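Long-range contacts in Phosphoglucomutase/phosphomannomutase family protein (Burkholderia thailandensis, PDB 3UW2), which probably moves a phosphoryl group within phosphorylated hexoses, as phosphohexose mutases do, and holds a bound metal ion: residues R51-E56 with Q154-R159; V91-V96 with G170-Y175; K196-A201 with E220-F225; L288-V293 with A342-E347; D305-R310 with F439-S444. All blocks are in the same frame, centred on the assembly; numbering follows the deposited sequence.

Contact 1. Residues R51-E56 with Q154-R159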
# COMPACT_ATOMS: atom_id res chain seq x y z
N ARG A 51 3.56 -1.22 24.87
CA ARG A 51 3.54 -0.31 26.00
C ARG A 51 3.70 1.16 25.53
O ARG A 51 3.02 2.00 25.98
CB ARG A 51 4.66 -0.73 26.96
CG ARG A 51 4.63 -0.02 28.29
CD ARG A 51 3.59 -0.61 29.21
NE ARG A 51 3.52 0.18 30.44
CZ ARG A 51 4.30 -0.00 31.50
NH1 ARG A 51 4.16 0.77 32.59
NH2 ARG A 51 5.19 -0.98 31.48
N ALA A 52 4.65 1.45 24.62
CA ALA A 52 4.86 2.80 24.11
C ALA A 52 3.62 3.33 23.36
O ALA A 52 3.18 4.44 23.57
CB ALA A 52 6.10 2.82 23.17
N PHE A 53 3.08 2.52 22.46
CA PHE A 53 1.93 2.93 21.68
C PHE A 53 0.69 3.08 22.60
O PHE A 53 -0.04 4.08 22.50
CB PHE A 53 1.65 1.89 20.56
CG PHE A 53 0.55 2.29 19.60
CD1 PHE A 53 -0.79 2.04 19.92
CD2 PHE A 53 0.85 2.96 18.43
CE1 PHE A 53 -1.79 2.37 19.03
CE2 PHE A 53 -0.17 3.35 17.53
CZ PHE A 53 -1.49 3.04 17.83
N GLY A 54 0.47 2.13 23.51
CA GLY A 54 -0.67 2.24 24.44
C GLY A 54 -0.61 3.52 25.30
O GLY A 54 -1.67 4.14 25.65
N SER A 55 0.63 3.92 25.61
CA SER A 55 0.88 5.13 26.38
C SER A 55 0.47 6.36 25.56
O SER A 55 -0.10 7.32 26.12
CB SER A 55 2.37 5.29 26.70
OG SER A 55 2.84 4.28 27.58
N GLU A 56 0.82 6.39 24.28
CA GLU A 56 0.43 7.51 23.43
C GLU A 56 -1.13 7.56 23.25
O GLU A 56 -1.76 8.65 23.27
CB GLU A 56 1.21 7.46 22.12
CG GLU A 56 1.01 8.68 21.21
CD GLU A 56 1.34 10.01 21.92
OE1 GLU A 56 2.27 10.10 22.78
OE2 GLU A 56 0.63 10.99 21.62
N GLN A 154 9.28 7.80 15.65
CA GLN A 154 10.47 8.02 16.50
C GLN A 154 10.14 8.30 17.99
O GLN A 154 10.86 7.88 18.90
CB GLN A 154 11.37 9.14 15.96
CG GLN A 154 12.00 8.84 14.61
CD GLN A 154 12.77 7.52 14.61
OE1 GLN A 154 13.67 7.33 15.41
NE2 GLN A 154 12.49 6.66 13.66
N GLY A 155 9.02 8.95 18.23
CA GLY A 155 8.53 9.14 19.59
C GLY A 155 8.17 7.87 20.37
O GLY A 155 8.23 7.89 21.62
N LEU A 156 7.81 6.77 19.67
CA LEU A 156 7.63 5.49 20.37
C LEU A 156 8.99 4.93 20.84
O LEU A 156 9.14 4.49 21.95
CB LEU A 156 6.87 4.45 19.51
CG LEU A 156 5.56 4.94 18.92
CD1 LEU A 156 5.03 3.95 17.87
CD2 LEU A 156 4.54 5.16 20.03
N TYR A 157 9.97 4.97 19.97
CA TYR A 157 11.34 4.53 20.29
C TYR A 157 11.83 5.34 21.50
O TYR A 157 12.29 4.76 22.47
CB TYR A 157 12.26 4.72 19.08
CG TYR A 157 13.75 4.63 19.45
CD1 TYR A 157 14.34 3.40 19.71
CD2 TYR A 157 14.56 5.77 19.54
CE1 TYR A 157 15.67 3.31 20.08
CE2 TYR A 157 15.91 5.70 19.91
CZ TYR A 157 16.44 4.44 20.17
OH TYR A 157 17.77 4.25 20.51
N LYS A 158 11.67 6.67 21.44
CA LYS A 158 12.07 7.55 22.57
C LYS A 158 11.37 7.23 23.93
O LYS A 158 12.06 7.17 24.99
CB LYS A 158 12.01 9.07 22.18
N ARG A 159 10.05 6.95 23.94
CA ARG A 159 9.39 6.44 25.18
C ARG A 159 10.06 5.18 25.72
O ARG A 159 10.16 5.02 26.93
CB ARG A 159 7.91 6.07 24.96
CG ARG A 159 6.93 7.25 24.79
CD ARG A 159 5.50 6.72 24.71
NE ARG A 159 4.51 7.82 24.73
CZ ARG A 159 4.04 8.42 25.83
NH1 ARG A 159 4.51 8.07 27.04
NH2 ARG A 159 3.15 9.40 25.73
O HOH W 1 4.78 8.68 21.87

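Contact 2. Residues V91-V96 with G170-Y175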
# COMPACT_ATOMS: atom_id res chain seq x y z
N VAL A 91 -4.54 0.09 28.38
CA VAL A 91 -5.37 0.15 27.17
C VAL A 91 -6.08 -1.20 26.94
O VAL A 91 -5.46 -2.22 27.05
CB VAL A 91 -4.42 0.55 25.99
CG1 VAL A 91 -5.03 0.26 24.65
CG2 VAL A 91 -4.10 2.05 26.14
N ASP A 92 -7.40 -1.21 26.72
CA ASP A 92 -8.08 -2.45 26.35
C ASP A 92 -7.68 -2.94 24.95
O ASP A 92 -7.51 -2.12 24.05
CB ASP A 92 -9.57 -2.23 26.39
CG ASP A 92 -10.05 -1.84 27.80
OD1 ASP A 92 -9.32 -2.06 28.81
OD2 ASP A 92 -11.14 -1.28 27.86
N VAL A 93 -7.58 -4.27 24.75
CA VAL A 93 -7.16 -4.81 23.45
C VAL A 93 -8.33 -5.60 22.88
O VAL A 93 -8.96 -6.38 23.58
CB VAL A 93 -5.93 -5.74 23.58
CG1 VAL A 93 -5.64 -6.52 22.26
CG2 VAL A 93 -4.72 -4.89 24.00
N VAL A 94 -8.62 -5.34 21.61
CA VAL A 94 -9.53 -6.15 20.80
C VAL A 94 -8.72 -6.86 19.73
O VAL A 94 -8.12 -6.22 18.84
CB VAL A 94 -10.62 -5.28 20.15
CG1 VAL A 94 -11.54 -6.15 19.28
CG2 VAL A 94 -11.40 -4.60 21.27
N ASP A 95 -8.66 -8.17 19.86
CA ASP A 95 -7.81 -8.97 19.01
C ASP A 95 -8.65 -9.57 17.87
O ASP A 95 -9.50 -10.40 18.11
CB ASP A 95 -7.10 -10.06 19.85
CG ASP A 95 -6.04 -10.80 19.08
OD1 ASP A 95 -6.00 -10.71 17.82
OD2 ASP A 95 -5.25 -11.50 19.74
N VAL A 96 -8.44 -9.10 16.63
CA VAL A 96 -9.26 -9.61 15.53
C VAL A 96 -8.59 -10.80 14.82
O VAL A 96 -9.08 -11.25 13.76
CB VAL A 96 -9.69 -8.48 14.53
CG1 VAL A 96 -10.56 -7.41 15.26
CG2 VAL A 96 -8.48 -7.81 13.88
N GLY A 170 -5.31 -3.10 31.16
CA GLY A 170 -6.40 -3.17 30.18
C GLY A 170 -6.97 -4.57 30.01
O GLY A 170 -6.36 -5.56 30.37
N SER A 171 -8.19 -4.66 29.52
CA SER A 171 -8.83 -5.96 29.28
C SER A 171 -8.38 -6.53 27.91
O SER A 171 -7.65 -5.87 27.17
CB SER A 171 -10.36 -5.77 29.30
OG SER A 171 -10.74 -4.93 28.19
N TYR A 172 -8.81 -7.76 27.60
CA TYR A 172 -8.46 -8.42 26.33
C TYR A 172 -9.68 -9.15 25.87
O TYR A 172 -10.34 -9.80 26.68
CB TYR A 172 -7.34 -9.45 26.54
CG TYR A 172 -7.02 -10.30 25.31
CD1 TYR A 172 -6.20 -9.77 24.28
CD2 TYR A 172 -7.45 -11.65 25.22
CE1 TYR A 172 -5.85 -10.51 23.14
CE2 TYR A 172 -7.11 -12.42 24.09
CZ TYR A 172 -6.30 -11.86 23.08
OH TYR A 172 -5.98 -12.56 21.96
N GLU A 173 -9.96 -9.09 24.57
CA GLU A 173 -11.10 -9.82 24.03
C GLU A 173 -10.74 -10.19 22.61
O GLU A 173 -10.17 -9.38 21.91
CB GLU A 173 -12.32 -8.90 23.95
CG GLU A 173 -13.56 -9.61 23.39
CD GLU A 173 -14.85 -8.79 23.52
OE1 GLU A 173 -14.80 -7.66 24.06
OE2 GLU A 173 -15.92 -9.30 23.09
N GLN A 174 -11.12 -11.39 22.20
CA GLN A 174 -11.01 -11.81 20.78
C GLN A 174 -12.31 -11.59 20.03
O GLN A 174 -13.39 -11.80 20.57
CB GLN A 174 -10.53 -13.26 20.69
CG GLN A 174 -9.06 -13.38 21.13
CD GLN A 174 -8.60 -14.83 21.17
OE1 GLN A 174 -9.42 -15.70 21.28
NE2 GLN A 174 -7.30 -15.07 21.13
N TYR A 175 -12.20 -11.06 18.80
CA TYR A 175 -13.37 -10.71 18.04
C TYR A 175 -13.15 -11.02 16.58
O TYR A 175 -12.14 -10.58 15.99
CB TYR A 175 -13.73 -9.21 18.21
CG TYR A 175 -14.98 -8.85 17.47
CD1 TYR A 175 -16.25 -9.28 17.94
CD2 TYR A 175 -14.93 -8.12 16.26
CE1 TYR A 175 -17.42 -8.96 17.23
CE2 TYR A 175 -16.08 -7.78 15.56
CZ TYR A 175 -17.33 -8.21 16.04
OH TYR A 175 -18.48 -7.89 15.35
O HOH W 2 -13.32 -3.56 28.75
O HOH W 3 -10.85 -5.80 25.65

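Contact 3. Residues K196-A201 with E220-F225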
# COMPACT_ATOMS: atom_id res chain seq x y z
N LYS A 196 -14.42 -15.33 -14.08
CA LYS A 196 -13.53 -16.36 -13.58
C LYS A 196 -12.14 -15.79 -13.41
O LYS A 196 -11.60 -15.20 -14.35
CB LYS A 196 -13.49 -17.57 -14.53
CG LYS A 196 -12.71 -18.74 -13.91
CD LYS A 196 -13.12 -20.04 -14.55
CE LYS A 196 -12.07 -21.11 -14.25
NZ LYS A 196 -12.56 -22.35 -14.91
N LEU A 197 -11.60 -15.91 -12.20
CA LEU A 197 -10.33 -15.25 -11.80
C LEU A 197 -9.26 -16.23 -11.36
O LEU A 197 -9.58 -17.25 -10.75
CB LEU A 197 -10.52 -14.38 -10.55
CG LEU A 197 -11.66 -13.53 -10.16
CD1 LEU A 197 -11.09 -12.58 -9.12
CD2 LEU A 197 -12.04 -12.79 -11.42
N VAL A 198 -8.01 -15.89 -11.62
CA VAL A 198 -6.87 -16.55 -11.01
C VAL A 198 -6.54 -15.67 -9.80
O VAL A 198 -6.39 -14.44 -9.96
CB VAL A 198 -5.71 -16.62 -12.02
CG1 VAL A 198 -4.43 -17.11 -11.33
CG2 VAL A 198 -6.09 -17.60 -13.13
N VAL A 199 -6.53 -16.25 -8.60
CA VAL A 199 -6.12 -15.48 -7.37
C VAL A 199 -4.87 -16.14 -6.77
O VAL A 199 -4.88 -17.33 -6.43
CB VAL A 199 -7.26 -15.46 -6.36
CG1 VAL A 199 -6.83 -14.79 -5.04
CG2 VAL A 199 -8.51 -14.75 -6.96
N ASP A 200 -3.78 -15.38 -6.74
CA ASP A 200 -2.46 -15.77 -6.19
C ASP A 200 -2.14 -14.95 -4.94
O ASP A 200 -1.96 -13.70 -5.01
CB ASP A 200 -1.37 -15.51 -7.24
CG ASP A 200 0.04 -16.05 -6.79
OD1 ASP A 200 0.38 -15.96 -5.61
OD2 ASP A 200 0.85 -16.51 -7.62
N ALA A 201 -2.10 -15.63 -3.78
CA ALA A 201 -1.83 -14.97 -2.50
C ALA A 201 -0.37 -15.24 -2.03
O ALA A 201 -0.00 -14.81 -0.96
CB ALA A 201 -2.82 -15.47 -1.45
N GLU A 220 -16.00 -17.57 -9.91
CA GLU A 220 -15.24 -18.83 -9.89
C GLU A 220 -13.76 -18.52 -9.87
O GLU A 220 -13.30 -17.58 -10.53
CB GLU A 220 -15.58 -19.73 -11.10
CG GLU A 220 -16.79 -20.59 -10.84
CD GLU A 220 -17.16 -21.43 -12.06
OE1 GLU A 220 -18.38 -21.50 -12.38
OE2 GLU A 220 -16.22 -22.00 -12.70
N LEU A 221 -13.01 -19.28 -9.10
CA LEU A 221 -11.61 -18.95 -8.82
C LEU A 221 -10.69 -20.06 -9.25
O LEU A 221 -11.06 -21.22 -9.13
CB LEU A 221 -11.44 -18.70 -7.34
CG LEU A 221 -12.32 -17.62 -6.73
CD1 LEU A 221 -11.87 -17.45 -5.29
CD2 LEU A 221 -12.31 -16.27 -7.45
N VAL A 222 -9.55 -19.72 -9.83
CA VAL A 222 -8.49 -20.68 -9.94
C VAL A 222 -7.46 -20.18 -8.91
O VAL A 222 -6.85 -19.15 -9.09
CB VAL A 222 -7.83 -20.77 -11.33
CG1 VAL A 222 -6.91 -21.96 -11.27
CG2 VAL A 222 -8.85 -20.97 -12.44
N GLU A 223 -7.29 -20.92 -7.81
CA GLU A 223 -6.45 -20.48 -6.73
C GLU A 223 -4.96 -20.88 -6.86
O GLU A 223 -4.61 -22.05 -7.19
CB GLU A 223 -7.04 -21.03 -5.42
CG GLU A 223 -8.48 -20.55 -5.21
CD GLU A 223 -9.07 -20.97 -3.89
OE1 GLU A 223 -8.35 -21.09 -2.88
OE2 GLU A 223 -10.30 -21.15 -3.83
N LEU A 224 -4.09 -19.94 -6.51
CA LEU A 224 -2.67 -20.20 -6.46
C LEU A 224 -2.15 -19.81 -5.08
O LEU A 224 -2.26 -18.65 -4.70
CB LEU A 224 -1.90 -19.40 -7.54
CG LEU A 224 -2.01 -19.91 -8.97
CD1 LEU A 224 -1.59 -18.77 -9.93
CD2 LEU A 224 -1.19 -21.18 -9.17
N PHE A 225 -1.62 -20.78 -4.32
CA PHE A 225 -0.93 -20.50 -3.04
C PHE A 225 -1.82 -19.69 -2.07
O PHE A 225 -1.39 -18.67 -1.51
CB PHE A 225 0.43 -19.79 -3.28
CG PHE A 225 1.11 -20.26 -4.50
CD1 PHE A 225 1.45 -21.62 -4.65
CD2 PHE A 225 1.46 -19.38 -5.52
CE1 PHE A 225 2.08 -22.08 -5.82
CE2 PHE A 225 2.09 -19.84 -6.68
CZ PHE A 225 2.40 -21.19 -6.84

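Contact 4. Residues L288-V293 with A342-E347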
# COMPACT_ATOMS: atom_id res chain seq x y z
N LEU A 288 -8.83 3.93 -14.42
CA LEU A 288 -10.09 3.26 -14.68
C LEU A 288 -11.03 3.53 -13.50
O LEU A 288 -12.27 3.75 -13.65
CB LEU A 288 -9.81 1.73 -14.87
CG LEU A 288 -10.96 0.80 -15.24
CD1 LEU A 288 -11.32 0.94 -16.74
CD2 LEU A 288 -10.67 -0.68 -14.88
N PHE A 289 -10.46 3.51 -12.31
CA PHE A 289 -11.25 3.84 -11.12
C PHE A 289 -11.72 5.32 -11.10
O PHE A 289 -12.84 5.64 -10.74
CB PHE A 289 -10.37 3.55 -9.87
CG PHE A 289 -10.14 2.09 -9.65
CD1 PHE A 289 -11.25 1.20 -9.59
CD2 PHE A 289 -8.86 1.61 -9.35
CE1 PHE A 289 -11.06 -0.16 -9.38
CE2 PHE A 289 -8.66 0.23 -9.12
CZ PHE A 289 -9.77 -0.64 -9.14
N ALA A 290 -10.82 6.23 -11.46
CA ALA A 290 -11.10 7.66 -11.46
C ALA A 290 -12.24 7.91 -12.43
O ALA A 290 -13.11 8.74 -12.16
CB ALA A 290 -9.86 8.45 -11.95
N GLU A 291 -12.22 7.26 -13.59
CA GLU A 291 -13.29 7.48 -14.52
C GLU A 291 -14.64 7.11 -13.88
O GLU A 291 -15.59 7.89 -13.92
CB GLU A 291 -13.04 6.71 -15.82
CG GLU A 291 -14.26 6.56 -16.74
CD GLU A 291 -13.87 5.86 -18.06
OE1 GLU A 291 -13.11 4.85 -18.04
OE2 GLU A 291 -14.33 6.34 -19.12
N GLU A 292 -14.73 5.94 -13.31
CA GLU A 292 -16.00 5.51 -12.70
C GLU A 292 -16.39 6.42 -11.48
O GLU A 292 -17.54 6.88 -11.35
CB GLU A 292 -15.87 4.04 -12.28
CG GLU A 292 -17.21 3.40 -11.90
CD GLU A 292 -17.79 3.93 -10.59
OE1 GLU A 292 -17.01 4.19 -9.65
OE2 GLU A 292 -19.04 4.11 -10.51
N VAL A 293 -15.42 6.72 -10.60
CA VAL A 293 -15.68 7.58 -9.43
C VAL A 293 -16.12 8.97 -9.87
O VAL A 293 -17.09 9.51 -9.35
CB VAL A 293 -14.44 7.61 -8.50
CG1 VAL A 293 -14.45 8.72 -7.42
CG2 VAL A 293 -14.23 6.24 -7.90
N ALA A 342 -10.83 14.13 -0.67
CA ALA A 342 -10.97 13.51 -2.00
C ALA A 342 -11.58 12.11 -2.02
O ALA A 342 -11.49 11.40 -1.07
CB ALA A 342 -9.65 13.53 -2.75
N PRO A 343 -12.29 11.74 -3.10
CA PRO A 343 -12.92 10.43 -3.07
C PRO A 343 -11.96 9.24 -3.35
O PRO A 343 -12.32 8.12 -3.03
CB PRO A 343 -14.04 10.55 -4.13
CG PRO A 343 -13.37 11.43 -5.18
CD PRO A 343 -12.70 12.51 -4.29
N LEU A 344 -10.76 9.48 -3.92
CA LEU A 344 -9.91 8.37 -4.41
C LEU A 344 -8.43 8.84 -4.49
O LEU A 344 -8.20 10.01 -4.89
CB LEU A 344 -10.30 8.05 -5.87
CG LEU A 344 -9.59 6.91 -6.59
CD1 LEU A 344 -9.82 5.56 -5.87
CD2 LEU A 344 -10.08 6.87 -8.07
N ALA A 345 -7.49 7.98 -4.11
CA ALA A 345 -5.99 8.21 -4.36
C ALA A 345 -5.38 6.89 -4.75
O ALA A 345 -5.92 5.85 -4.43
CB ALA A 345 -5.30 8.71 -3.13
N GLY A 346 -4.23 6.91 -5.42
CA GLY A 346 -3.53 5.66 -5.66
C GLY A 346 -2.06 6.02 -5.83
O GLY A 346 -1.75 7.18 -6.14
N GLU A 347 -1.16 5.07 -5.56
CA GLU A 347 0.26 5.29 -5.81
C GLU A 347 0.80 4.21 -6.70
O GLU A 347 0.26 3.11 -6.76
CB GLU A 347 1.04 5.18 -4.54
CG GLU A 347 0.51 5.91 -3.33
CD GLU A 347 1.26 5.37 -2.12
OE1 GLU A 347 0.81 4.36 -1.55
OE2 GLU A 347 2.34 5.91 -1.80

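Contact 5. Residues D305-R310 with F439-S444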
# COMPACT_ATOMS: atom_id res chain seq x y z
N ASP A 305 0.74 9.90 -6.84
CA ASP A 305 2.07 10.33 -6.40
C ASP A 305 2.94 10.67 -7.62
O ASP A 305 2.59 10.38 -8.76
CB ASP A 305 2.66 9.26 -5.46
CG ASP A 305 3.12 7.96 -6.21
OD1 ASP A 305 2.32 7.36 -6.98
OD2 ASP A 305 4.30 7.57 -6.01
N VAL A 306 4.07 11.34 -7.39
CA VAL A 306 4.98 11.71 -8.45
C VAL A 306 5.64 10.60 -9.29
O VAL A 306 6.38 10.90 -10.25
CB VAL A 306 6.12 12.51 -7.86
CG1 VAL A 306 5.63 13.94 -7.48
CG2 VAL A 306 6.77 11.71 -6.73
N LYS A 307 5.49 9.35 -8.91
CA LYS A 307 5.94 8.25 -9.79
C LYS A 307 4.95 7.86 -10.92
O LYS A 307 5.26 6.98 -11.70
CB LYS A 307 6.19 6.99 -8.97
CG LYS A 307 7.41 7.10 -8.05
CD LYS A 307 7.56 5.90 -7.11
CE LYS A 307 8.87 6.06 -6.32
NZ LYS A 307 9.25 4.83 -5.56
N CYS A 308 3.73 8.44 -10.94
CA CYS A 308 2.64 7.95 -11.80
C CYS A 308 2.79 8.52 -13.22
O CYS A 308 3.38 9.55 -13.38
CB CYS A 308 1.29 8.32 -11.24
SG CYS A 308 0.82 7.24 -9.86
N THR A 309 2.22 7.84 -14.21
CA THR A 309 2.24 8.30 -15.63
C THR A 309 1.84 9.78 -15.83
O THR A 309 0.94 10.28 -15.16
CB THR A 309 1.32 7.43 -16.53
OG1 THR A 309 1.36 7.93 -17.86
CG2 THR A 309 -0.07 7.43 -16.09
N ARG A 310 2.56 10.45 -16.73
CA ARG A 310 2.17 11.78 -17.26
C ARG A 310 0.67 11.72 -17.70
O ARG A 310 -0.06 12.70 -17.60
CB ARG A 310 3.14 12.19 -18.41
CG ARG A 310 3.18 13.71 -18.70
CD ARG A 310 4.25 14.24 -19.68
NE ARG A 310 3.76 14.44 -21.05
CZ ARG A 310 3.29 13.47 -21.85
NH1 ARG A 310 2.88 13.74 -23.09
NH2 ARG A 310 3.22 12.21 -21.41
N PHE A 439 8.47 12.42 -18.92
CA PHE A 439 8.95 12.99 -17.66
C PHE A 439 10.07 12.19 -17.10
O PHE A 439 10.20 10.99 -17.41
CB PHE A 439 7.83 13.11 -16.58
CG PHE A 439 7.60 11.84 -15.80
CD1 PHE A 439 8.42 11.50 -14.70
CD2 PHE A 439 6.55 10.99 -16.14
CE1 PHE A 439 8.17 10.33 -13.96
CE2 PHE A 439 6.32 9.81 -15.44
CZ PHE A 439 7.13 9.49 -14.34
N GLY A 440 10.94 12.88 -16.34
CA GLY A 440 12.06 12.27 -15.56
C GLY A 440 11.82 12.58 -14.07
O GLY A 440 11.29 13.66 -13.71
N LEU A 441 12.10 11.62 -13.21
CA LEU A 441 11.96 11.81 -11.76
C LEU A 441 13.26 11.37 -11.10
O LEU A 441 13.73 10.27 -11.35
CB LEU A 441 10.80 10.98 -11.22
CG LEU A 441 10.71 10.94 -9.67
CD1 LEU A 441 10.31 12.30 -9.08
CD2 LEU A 441 9.76 9.87 -9.15
N ALA A 442 13.85 12.26 -10.30
CA ALA A 442 14.93 11.93 -9.36
C ALA A 442 14.47 12.35 -7.97
O ALA A 442 14.05 13.50 -7.78
CB ALA A 442 16.20 12.68 -9.71
N ARG A 443 14.51 11.43 -7.02
CA ARG A 443 14.06 11.75 -5.65
C ARG A 443 14.84 10.99 -4.60
O ARG A 443 15.67 10.15 -4.92
CB ARG A 443 12.54 11.52 -5.50
CG ARG A 443 12.11 10.06 -5.44
CD ARG A 443 10.60 9.91 -5.32
NE ARG A 443 10.13 10.04 -3.94
CZ ARG A 443 9.98 9.03 -3.08
NH1 ARG A 443 10.23 7.77 -3.43
NH2 ARG A 443 9.52 9.29 -1.86
N SER A 444 14.62 11.29 -3.34
CA SER A 444 15.25 10.44 -2.32
C SER A 444 14.25 9.40 -1.83
O SER A 444 13.04 9.70 -1.66
CB SER A 444 15.84 11.26 -1.17
OG SER A 444 16.96 12.02 -1.61

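Contact 1. Residues R51-E56 with Q154-R159
Arg-159 and Glu-56 form the salt bridge of this helix pair: NH2 of Arg-159 donates to OE1 of Glu-56 at 3.2 Å, with an N-H...O angle of 172°. The acceptor lies in the guanidinium plane, whereas on the carboxylate the hydrogen bond arrives on the anti side, 33° out of plane. A water completes a small ring, donating to Glu-56 OE1 and accepting from Arg-159 NE, both at 3.0 Å. Two further bonds fix the outer atoms: Gln-60 NE2 holds Glu-56 OE2, and Arg-159 NH1 reaches the carbonyl of Arg-164.

Below the ion pair, Ser-55 CB lies 3.4 Å above one guanidinium face of Arg-159, off its centre. The Ser-55 hydroxyl turns back to Arg-51 O, with OG to O at 2.8 Å. The arginine chain is extended from CG to NE, which carries CD past the carbonyl oxygen of Ala-52 (CD to O 3.4 Å) before the charged end arrives at Glu-56.

Deeper in the contact Ala-52 is the small residue that lets the backbones approach. Its CB sits 3.7 Å from the carbonyl oxygen of Leu-156, and CD2 of Leu-156 rests 3.8 Å from CA of Phe-53. The axes of 51-56 and 154-159, on helices 43-59 and 151-161, pass 8.9 Å apart at 111°, within the first alpha/beta/alpha domain, and Met-141 of strand 136-143 touches both Phe-53 and Leu-156. Each nitrogen of the buried Arg-159 guanidinium thus has a partner, water, Glu-56 or Arg-164, which probably fixes its rotation and balances its charge.

Contact 2. Residues V91-V96 with G170-Y175
Parallel pairing of strands 92-98 and 172-174 extends the mixed sheet of the first alpha/beta/alpha domain, where the connection to the second strand runs through much of that domain. Val-93 pairs with Tyr-172, Val-94 with Glu-173 and Asp-95 with Gln-174, and the short axes diverge by only 17°. The ladder alternates in direction: Val-93 N donates to Ser-171 O, Glu-173 N to Val-93 O, Asp-95 N to Glu-173 O at 2.8 Å and nearly straight (177°), and Tyr-175 N to Asp-95 O. Strand 64-69 bonds to the other edge of 92-98, so the latter is an interior strand.

At the start of the ladder a side chain replaces the backbone acceptor. Ser-171 N donates to Asp-92 OD1 at 2.9 Å, meeting the oxygen from above the carboxylate plane, while OD2 of Asp-92 forms a salt bridge with Arg-119. The hydroxyl of Ser-171 shares one water with Asp-92 OD2 and a second with the carbonyl of Val-93.

On the face carrying Val-93 and Asp-95, the Tyr-172 ring runs along the sheet. CD1 of Tyr-172 passes 3.9 Å from CG1 of Val-93, and CE1 lies 3.5 Å from CB of Asp-95; Arg-87 of helix 75-88 also touches this tyrosine. On the opposite face, which carries Val-94 and Glu-173, CG1 of Val-94 meets CB of Tyr-175 at 3.9 Å, the two side chains pointing the same way. With CG of Asp-95 anti to the backbone N (chi1 -171°), its carboxylate stands up beside the ring's end, and Tyr-172 OH donates to OD2 of Asp-95 at 2.6 Å on the anti side.

Contact 3. Residues K196-A201 with E220-F225
The extended chain of Lys-196 lies across the start of the neighbouring segment, over Glu-220 and on to Val-222. CB of Lys-196 lies 4.0 Å from the carbonyl oxygen of Glu-220. CG of Lys-196 approaches Glu-220 O at 3.6 Å, and CD of Lys-196 passes OE2 of Glu-220 at 4.1 Å. CE then meets CG2 of Val-222 at 3.7 Å. At the tip, NZ stays beyond salt-bridge distance of Glu-220 OE2 and pairs with Asp-256 instead.

The strands beneath, 197-200 and 221-224, are the two parallel arms of a beta-alpha-beta unit whose crossover is helix 206-216, in the second alpha/beta/alpha domain. Five backbone bonds join them, from Leu-197 N to Glu-220 O through to Ala-201 N to Leu-224 O; the shortest is Val-222 N to Leu-197 O at 2.6 Å. Strand 221-224 is one of the two edge strands of its sheet within the chain.

On the face toward the crossover helix, CD2 of Leu-221 sits 3.9 Å from CG of Leu-197, side by side, and also touches CG2 of Val-199. The other face is covered by helix 246-254; there CG1 of Val-198 meets CD1 of Leu-224 at 3.6 Å. Asp-200, with CG anti to the backbone N (chi1 -174°), brings OD1 into the plane of the Phe-225 ring at its edge, 3.6 Å from CD2, the carboxylate and ring planes 65° apart. His-235 bonds to OD2 of this aspartate and also meets the Phe-225 ring.

Contact 4. Residues L288-V293 with A342-E347
Leu-344 makes the tight part of this contact with a single methyl. Its CD2 presses against the helix backbone, 3.5 Å from N and 3.6 Å from CA of Ala-290, and reaches CB of Phe-289 at 3.8 Å. With CG opposite the backbone N (chi1 -178°) the leucine reaches away from its own strand, and the branching at chi2 puts CD2 on the helix backbone. CG2 of Val-293, one turn on, closes the set more distantly at 4.2 Å from the same CD2 of Leu-344.

The looser part lies toward Pro-343, a partly exposed residue just ahead of the strand. Here the Val-293 and Pro-343 side chains cross obliquely, CG1 of Val-293 lying 3.7 Å from CG of Pro-343, and nothing else of the helix segment joins in. No hydrogen bond spans the contact, which buries just 182 Å² in all, so apolar packing carries it.

The short helix and strand axes run 9.4 Å apart and nearly antiparallel, at 175°. Strand 344-346 lies between strands 301-305 and 352-354 in the sheet of the third alpha/beta/alpha domain. Helix 282-296 covers one face of that sheet and helix 330-340 touches Ala-345 on the strand, while Phe-289 packs edge-to-face on Phe-354 and against helix 364-375.

Contact 5. Residues D305-R310 with F439-S444
Residues 305-310 leave strand 301-305 through a type I turn, closed by Cys-308 N to Asp-305 O at 3.1 Å, whereas 439-444 is extended strand. The backbones stay apart, the nearest CA atoms being those of Arg-310 and Phe-439 at 6.9 Å, and no hydrogen bond joins the segments directly. Side chains of alternate strand residues, Phe-439, Leu-441 and Arg-443, span the gap.

The Phe-439 ring meets the turn's carbonyl oxygens obliquely: CE2 is 3.6 Å from Cys-308 O and CZ 4.1 Å from Lys-307 O. Its chi1 of 84° sets CG between the backbone N and carbonyl carbon, turning the ring toward residues 306-310. Next along, CD2 of Leu-441 fits between Val-306 O at 3.7 Å and CG of Lys-307 at 3.8 Å. Farther on, the extended Lys-307 chain crosses Arg-443 at about a right angle, CE lying 3.6 Å from NH1 of Arg-443.

Lys-307 NZ and Arg-443 NH1 are also near, at 3.8 Å, and each side chain has an acidic partner, Glu-396 for the lysine and Asp-429 for the arginine. Arg-432 NH1 bonds to the carbonyls of Val-306 and Cys-308. The third domain thus meets the C-terminal domain through hydrocarbon against carbonyl groups, and the gathered basic side chains, balanced by carboxylates, are consistent with the phosphate-binding side of the cleft in related mutases.

Along the chain, contacts 1 and 2 alternate their segments, contact 3 follows alone, and contacts 4 and 5 alternate again. The first pair shares domain I: their centres lie 19 Å apart, and they touch where Gly-54 O meets CG2 of Val-91 at 3.2 Å. Contact 3, in domain II, stands about 33 Å from contact 2 and 25 Å from contact 4, centre to centre. Contacts 4 and 5 are 19 Å apart and meet through Glu-347 CA and Asp-305 OD1. Contacts 1 to 4 thus lie within the three alpha/beta/alpha domains, while contact 5 joins the third to the C-terminal domain, consistent with the four-domain phosphohexose mutase architecture.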